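Local coordinates for Glyoxalase/bleomycin resistance protein/dioxygenase (Nocardioides sp., PDB 4MYM) that is of uncharacterised function but belongs to the glyoxalase/bleomycin resistance/dioxygenase family, whose members are typically metal-dependent enzymes or antibiotic-binding proteins, at residues S44-T55 against A64-L75. Numbering follows the deposited sequence.
Sequences SVEFYTTKLGYT and ADFEGPGVILAL
Phe66 reaches from its strand into the angle between helix 44-51 and the turn that follows it, and three side chains close round its ring. Tyr54 lays CB over one face, 3.9 Å from the ring centroid; Tyr48 CB meets the far end at CZ (3.8 Å), and the methyl CG2 of Thr49 touches CE1. That methyl is turned to the ring because OG1 sits between the backbone N and the carbonyl carbon (chi1 54°), where it donates a hydrogen bond to Val45 O from the face opposite Thr49 N. Leu73, on the paired strand 72-77, sets CD2 over the centre of the Tyr54 ring, 3.7 Å from the centroid and 12° off the normal: a CH-pi contact. The two aromatic rings of Tyr54 and Phe66 meet obliquely, planes at 44°. Nearer the start of helix 44-51, Leu75 from the same strand divides its methyls, CD2 going to Tyr48 CE2 (3.6 Å) and CD1 to Ser44 CB and Val45 CG2, while Ala64 CB also packs on Val45 CG2. This is one βαβββ unit of the vicinal oxygen chelate fold, its helix packed lengthwise against the hairpin of strands 63-66 and 72-77. The Tyr48 hydroxyl is hydrogen-bonded to Glu147, and Tyr54 also packs on Ile31 of the second subunit. At the outer edge, just before strand 56-60 begins, Glu67 N donates to Thr55 O (2.8 Å), nearly in line with the carbonyl, and a water accepts from Thr55 N and donates to Glu67 O.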
ATOM      1  N   SER A  44      12.621   5.006 -10.308  1.00 24.03           N
ATOM      2  CA  SER A  44      11.946   4.342  -9.199  1.00 24.10           C
ATOM      3  C   SER A  44      12.593   3.000  -8.889  1.00 22.99           C
ATOM      4  O   SER A  44      12.914   2.735  -7.750  1.00 22.69           O
ATOM      5  CB  SER A  44      10.447   4.163  -9.488  1.00 25.21           C
ATOM      6  OG  SER A  44       9.767   5.401  -9.389  1.00 26.72           O
ATOM      7  N   VAL A  45      12.815   2.167  -9.899  1.00 23.35           N
ATOM      8  CA  VAL A  45      13.467   0.874  -9.679  1.00 24.80           C
ATOM      9  C   VAL A  45      14.826   1.078  -8.974  1.00 24.82           C
ATOM     10  O   VAL A  45      15.143   0.374  -8.028  1.00 24.39           O
ATOM     11  CB  VAL A  45      13.644   0.080 -11.004  1.00 25.48           C
ATOM     12  CG1 VAL A  45      14.615  -1.086 -10.844  1.00 25.88           C
ATOM     13  CG2 VAL A  45      12.295  -0.412 -11.516  1.00 26.02           C
ATOM     14  N   GLU A  46      15.597   2.059  -9.423  1.00 25.69           N
ATOM     15  CA  GLU A  46      16.893   2.373  -8.809  1.00 27.44           C
ATOM     16  C   GLU A  46      16.767   2.704  -7.310  1.00 25.04           C
ATOM     17  O   GLU A  46      17.551   2.216  -6.485  1.00 25.24           O
ATOM     18  CB  GLU A  46      17.546   3.534  -9.573  1.00 30.71           C
ATOM     19  CG  GLU A  46      18.889   4.013  -9.031  1.00 34.76           C
ATOM     20  CD  GLU A  46      20.008   2.985  -9.165  1.00 40.67           C
ATOM     21  OE1 GLU A  46      19.835   1.956  -9.874  1.00 43.36           O
ATOM     22  OE2 GLU A  46      21.079   3.215  -8.551  1.00 46.10           O
ATOM     23  N   PHE A  47      15.763   3.502  -6.957  1.00 22.88           N
ATOM     24  CA  PHE A  47      15.524   3.885  -5.559  1.00 21.51           C
ATOM     25  C   PHE A  47      15.220   2.677  -4.661  1.00 21.09           C
ATOM     26  O   PHE A  47      15.885   2.464  -3.646  1.00 20.10           O
ATOM     27  CB  PHE A  47      14.381   4.917  -5.490  1.00 21.11           C
ATOM     28  CG  PHE A  47      14.036   5.369  -4.092  1.00 21.52           C
ATOM     29  CD1 PHE A  47      13.143   4.657  -3.315  1.00 21.10           C
ATOM     30  CD2 PHE A  47      14.600   6.532  -3.558  1.00 22.53           C
ATOM     31  CE1 PHE A  47      12.823   5.064  -2.028  1.00 21.81           C
ATOM     32  CE2 PHE A  47      14.282   6.950  -2.274  1.00 21.87           C
ATOM     33  CZ  PHE A  47      13.386   6.216  -1.506  1.00 22.53           C
ATOM     34  N   TYR A  48      14.234   1.857  -5.037  1.00 21.08           N
ATOM     35  CA  TYR A  48      13.800   0.782  -4.137  1.00 20.96           C
ATOM     36  C   TYR A  48      14.818  -0.330  -4.004  1.00 21.71           C
ATOM     37  O   TYR A  48      14.933  -0.925  -2.927  1.00 21.62           O
ATOM     38  CB  TYR A  48      12.421   0.226  -4.529  1.00 20.88           C
ATOM     39  CG  TYR A  48      11.391   1.326  -4.522  1.00 20.56           C
ATOM     40  CD1 TYR A  48      10.854   1.808  -3.322  1.00 21.31           C
ATOM     41  CD2 TYR A  48      11.011   1.939  -5.712  1.00 21.00           C
ATOM     42  CE1 TYR A  48       9.935   2.853  -3.322  1.00 20.76           C
ATOM     43  CE2 TYR A  48      10.099   2.973  -5.725  1.00 21.65           C
ATOM     44  CZ  TYR A  48       9.572   3.428  -4.540  1.00 20.67           C
ATOM     45  OH  TYR A  48       8.675   4.454  -4.603  1.00 22.38           O
ATOM     46  N   THR A  49      15.548  -0.599  -5.088  1.00 22.87           N
ATOM     47  CA  THR A  49      16.605  -1.608  -5.081  1.00 24.22           C
ATOM     48  C   THR A  49      17.836  -1.140  -4.299  1.00 24.55           C
ATOM     49  O   THR A  49      18.233  -1.778  -3.327  1.00 23.72           O
ATOM     50  CB  THR A  49      17.035  -2.006  -6.506  1.00 24.11           C
ATOM     51  OG1 THR A  49      17.402  -0.838  -7.254  1.00 26.02           O
ATOM     52  CG2 THR A  49      15.895  -2.716  -7.222  1.00 24.85           C
ATOM     53  N   THR A  50      18.431  -0.024  -4.705  1.00 26.19           N
ATOM     54  CA  THR A  50      19.715   0.390  -4.105  1.00 27.17           C
ATOM     55  C   THR A  50      19.567   1.023  -2.718  1.00 26.95           C
ATOM     56  O   THR A  50      20.423   0.816  -1.859  1.00 28.20           O
ATOM     57  CB  THR A  50      20.494   1.351  -5.015  1.00 27.49           C
ATOM     58  OG1 THR A  50      19.836   2.615  -5.033  1.00 27.21           O
ATOM     59  CG2 THR A  50      20.598   0.788  -6.432  1.00 28.38           C
ATOM     60  N   LYS A  51      18.490   1.772  -2.486  1.00 26.33           N
ATOM     61  CA  LYS A  51      18.309   2.457  -1.198  1.00 26.19           C
ATOM     62  C   LYS A  51      17.606   1.598  -0.169  1.00 24.64           C
ATOM     63  O   LYS A  51      17.986   1.607   1.003  1.00 23.59           O
ATOM     64  CB  LYS A  51      17.529   3.758  -1.350  1.00 28.41           C
ATOM     65  CG  LYS A  51      18.039   4.696  -2.425  1.00 31.24           C
ATOM     66  CD  LYS A  51      19.395   5.255  -2.091  1.00 34.02           C
ATOM     67  CE  LYS A  51      19.803   6.354  -3.068  1.00 36.27           C
ATOM     68  NZ  LYS A  51      18.816   7.461  -3.095  1.00 37.10           N
ATOM     69  N   LEU A  52      16.561   0.874  -0.584  1.00 22.41           N
ATOM     70  CA  LEU A  52      15.776   0.085   0.367  1.00 21.79           C
ATOM     71  C   LEU A  52      15.972  -1.434   0.298  1.00 22.08           C
ATOM     72  O   LEU A  52      15.394  -2.144   1.109  1.00 23.24           O
ATOM     73  CB  LEU A  52      14.283   0.414   0.228  1.00 21.64           C
ATOM     74  CG  LEU A  52      13.897   1.875   0.414  1.00 21.81           C
ATOM     75  CD1 LEU A  52      12.388   2.023   0.350  1.00 22.07           C
ATOM     76  CD2 LEU A  52      14.448   2.392   1.746  1.00 22.25           C
ATOM     77  N   GLY A  53      16.760  -1.920  -0.660  1.00 21.93           N
ATOM     78  CA  GLY A  53      17.156  -3.331  -0.712  1.00 22.02           C
ATOM     79  C   GLY A  53      16.153  -4.303  -1.297  1.00 21.69           C
ATOM     80  O   GLY A  53      16.232  -5.511  -1.036  1.00 20.97           O
ATOM     81  N   TYR A  54      15.209  -3.795  -2.091  1.00 20.80           N
ATOM     82  CA  TYR A  54      14.258  -4.666  -2.770  1.00 19.97           C
ATOM     83  C   TYR A  54      14.958  -5.359  -3.928  1.00 21.06           C
ATOM     84  O   TYR A  54      15.946  -4.843  -4.474  1.00 22.46           O
ATOM     85  CB  TYR A  54      13.017  -3.873  -3.237  1.00 18.85           C
ATOM     86  CG  TYR A  54      12.026  -3.594  -2.123  1.00 17.55           C
ATOM     87  CD1 TYR A  54      12.105  -2.428  -1.365  1.00 16.71           C
ATOM     88  CD2 TYR A  54      11.005  -4.495  -1.821  1.00 16.82           C
ATOM     89  CE1 TYR A  54      11.213  -2.175  -0.341  1.00 16.57           C
ATOM     90  CE2 TYR A  54      10.112  -4.239  -0.806  1.00 16.86           C
ATOM     91  CZ  TYR A  54      10.221  -3.076  -0.066  1.00 15.98           C
ATOM     92  OH  TYR A  54       9.333  -2.820   0.955  1.00 16.25           O
ATOM     93  N   THR A  55      14.470  -6.542  -4.291  1.00 22.54           N
ATOM     94  CA  THR A  55      15.037  -7.290  -5.415  1.00 24.96           C
ATOM     95  C   THR A  55      13.981  -7.474  -6.503  1.00 24.33           C
ATOM     96  O   THR A  55      12.873  -7.916  -6.211  1.00 22.39           O
ATOM     97  CB  THR A  55      15.536  -8.675  -4.958  1.00 26.03           C
ATOM     98  OG1 THR A  55      16.532  -8.501  -3.948  1.00 27.20           O
ATOM     99  CG2 THR A  55      16.138  -9.461  -6.132  1.00 27.12           C
ATOM    100  N   ALA A  64       7.399  -3.045 -13.103  1.00 21.75           N
ATOM    101  CA  ALA A  64       8.338  -3.896 -12.392  1.00 21.89           C
ATOM    102  C   ALA A  64       7.779  -4.164 -11.004  1.00 21.95           C
ATOM    103  O   ALA A  64       7.084  -3.321 -10.439  1.00 22.61           O
ATOM    104  CB  ALA A  64       9.703  -3.234 -12.306  1.00 21.74           C
ATOM    105  N   ASP A  65       8.038  -5.359 -10.477  1.00 22.80           N
ATOM    106  CA  ASP A  65       7.765  -5.634  -9.080  1.00 22.19           C
ATOM    107  C   ASP A  65       8.894  -6.407  -8.431  1.00 20.93           C
ATOM    108  O   ASP A  65       9.823  -6.883  -9.102  1.00 20.15           O
ATOM    109  CB  ASP A  65       6.413  -6.314  -8.887  1.00 23.55           C
ATOM    110  CG  ASP A  65       6.354  -7.711  -9.454  1.00 24.89           C
ATOM    111  OD1 ASP A  65       7.360  -8.246  -9.971  1.00 26.53           O
ATOM    112  OD2 ASP A  65       5.255  -8.283  -9.363  1.00 26.72           O
ATOM    113  N   PHE A  66       8.811  -6.506  -7.118  1.00 20.41           N
ATOM    114  CA  PHE A  66       9.907  -7.011  -6.313  1.00 22.02           C
ATOM    115  C   PHE A  66       9.515  -8.275  -5.577  1.00 23.53           C
ATOM    116  O   PHE A  66       8.325  -8.598  -5.454  1.00 24.15           O
ATOM    117  CB  PHE A  66      10.351  -5.940  -5.324  1.00 21.41           C
ATOM    118  CG  PHE A  66      10.722  -4.646  -5.977  1.00 20.52           C
ATOM    119  CD1 PHE A  66      11.856  -4.555  -6.755  1.00 20.60           C
ATOM    120  CD2 PHE A  66       9.933  -3.521  -5.815  1.00 20.77           C
ATOM    121  CE1 PHE A  66      12.213  -3.367  -7.365  1.00 20.31           C
ATOM    122  CE2 PHE A  66      10.273  -2.327  -6.426  1.00 20.65           C
ATOM    123  CZ  PHE A  66      11.416  -2.248  -7.210  1.00 20.79           C
ATOM    124  N   GLU A  67      10.527  -8.978  -5.078  1.00 25.78           N
ATOM    125  CA  GLU A  67      10.339 -10.264  -4.413  1.00 27.50           C
ATOM    126  C   GLU A  67       9.686 -10.111  -3.044  1.00 27.92           C
ATOM    127  O   GLU A  67       9.858  -9.091  -2.365  1.00 26.98           O
ATOM    128  CB  GLU A  67      11.683 -11.000  -4.268  1.00 30.84           C
ATOM    129  CG  GLU A  67      12.206 -11.569  -5.580  1.00 33.55           C
ATOM    130  CD  GLU A  67      13.467 -12.413  -5.427  1.00 37.75           C
ATOM    131  OE1 GLU A  67      14.207 -12.260  -4.420  1.00 39.06           O
ATOM    132  OE2 GLU A  67      13.721 -13.234  -6.338  1.00 41.61           O
ATOM    133  N   GLY A  68       8.919 -11.130  -2.655  1.00 26.64           N
ATOM    134  CA  GLY A  68       8.397 -11.236  -1.297  1.00 26.17           C
ATOM    135  C   GLY A  68       9.518 -11.694  -0.377  1.00 26.98           C
ATOM    136  O   GLY A  68      10.685 -11.651  -0.761  1.00 26.48           O
ATOM    137  N   PRO A  69       9.181 -12.162   0.836  1.00 27.97           N
ATOM    138  CA  PRO A  69       7.843 -12.432   1.370  1.00 27.96           C
ATOM    139  C   PRO A  69       7.065 -11.189   1.781  1.00 27.46           C
ATOM    140  O   PRO A  69       7.606 -10.077   1.773  1.00 27.28           O
ATOM    141  CB  PRO A  69       8.136 -13.292   2.605  1.00 29.19           C
ATOM    142  CG  PRO A  69       9.455 -12.791   3.076  1.00 29.61           C
ATOM    143  CD  PRO A  69      10.231 -12.469   1.827  1.00 28.89           C
ATOM    144  N   GLY A  70       5.806 -11.399   2.162  1.00 25.58           N
ATOM    145  CA  GLY A  70       4.922 -10.318   2.587  1.00 25.36           C
ATOM    146  C   GLY A  70       4.290  -9.668   1.373  1.00 24.66           C
ATOM    147  O   GLY A  70       4.314 -10.221   0.274  1.00 25.61           O
ATOM    148  N   VAL A  71       3.737  -8.478   1.561  1.00 23.78           N
ATOM    149  CA  VAL A  71       3.125  -7.750   0.452  1.00 23.97           C
ATOM    150  C   VAL A  71       4.155  -7.517  -0.667  1.00 22.42           C
ATOM    151  O   VAL A  71       5.331  -7.250  -0.409  1.00 22.55           O
ATOM    152  CB  VAL A  71       2.479  -6.426   0.934  1.00 24.97           C
ATOM    153  CG1 VAL A  71       3.545  -5.412   1.307  1.00 25.74           C
ATOM    154  CG2 VAL A  71       1.559  -5.852  -0.136  1.00 27.13           C
ATOM    155  N   ILE A  72       3.718  -7.674  -1.910  1.00 20.27           N
ATOM    156  CA  ILE A  72       4.579  -7.494  -3.060  1.00 20.04           C
ATOM    157  C   ILE A  72       4.559  -6.007  -3.414  1.00 20.16           C
ATOM    158  O   ILE A  72       3.491  -5.432  -3.607  1.00 19.11           O
ATOM    159  CB  ILE A  72       4.100  -8.313  -4.270  1.00 20.95           C
ATOM    160  CG1 ILE A  72       4.123  -9.819  -3.947  1.00 21.49           C
ATOM    161  CG2 ILE A  72       4.920  -7.981  -5.518  1.00 20.91           C
ATOM    162  CD1 ILE A  72       5.480 -10.362  -3.545  1.00 22.61           C
ATOM    163  N   LEU A  73       5.735  -5.386  -3.459  1.00 18.49           N
ATOM    164  CA  LEU A  73       5.834  -3.991  -3.882  1.00 18.07           C
ATOM    165  C   LEU A  73       6.018  -3.959  -5.382  1.00 17.22           C
ATOM    166  O   LEU A  73       6.874  -4.671  -5.926  1.00 17.74           O
ATOM    167  CB  LEU A  73       6.998  -3.294  -3.187  1.00 17.87           C
ATOM    168  CG  LEU A  73       7.238  -1.820  -3.525  1.00 17.63           C
ATOM    169  CD1 LEU A  73       6.082  -0.930  -3.093  1.00 17.54           C
ATOM    170  CD2 LEU A  73       8.521  -1.389  -2.836  1.00 17.74           C
ATOM    171  N   ALA A  74       5.220  -3.125  -6.044  1.00 16.79           N
ATOM    172  CA  ALA A  74       5.219  -3.019  -7.495  1.00 16.73           C
ATOM    173  C   ALA A  74       5.210  -1.556  -7.957  1.00 16.66           C
ATOM    174  O   ALA A  74       4.867  -0.643  -7.196  1.00 15.69           O
ATOM    175  CB  ALA A  74       4.016  -3.764  -8.067  1.00 16.95           C
ATOM    176  N   LEU A  75       5.629  -1.347  -9.201  1.00 17.06           N
ATOM    177  CA  LEU A  75       5.636  -0.026  -9.814  1.00 17.91           C
ATOM    178  C   LEU A  75       5.036  -0.120 -11.202  1.00 17.96           C
ATOM    179  O   LEU A  75       5.398  -0.997 -11.972  1.00 18.78           O
ATOM    180  CB  LEU A  75       7.066   0.497  -9.934  1.00 19.10           C
ATOM    181  CG  LEU A  75       7.979   0.344  -8.711  1.00 20.13           C
ATOM    182  CD1 LEU A  75       9.438   0.562  -9.116  1.00 20.86           C
ATOM    183  CD2 LEU A  75       7.564   1.306  -7.615  1.00 20.59           C
TER
HETATM  184  O   HOH W   1      12.429  -7.708  -2.577  1.00 18.92           O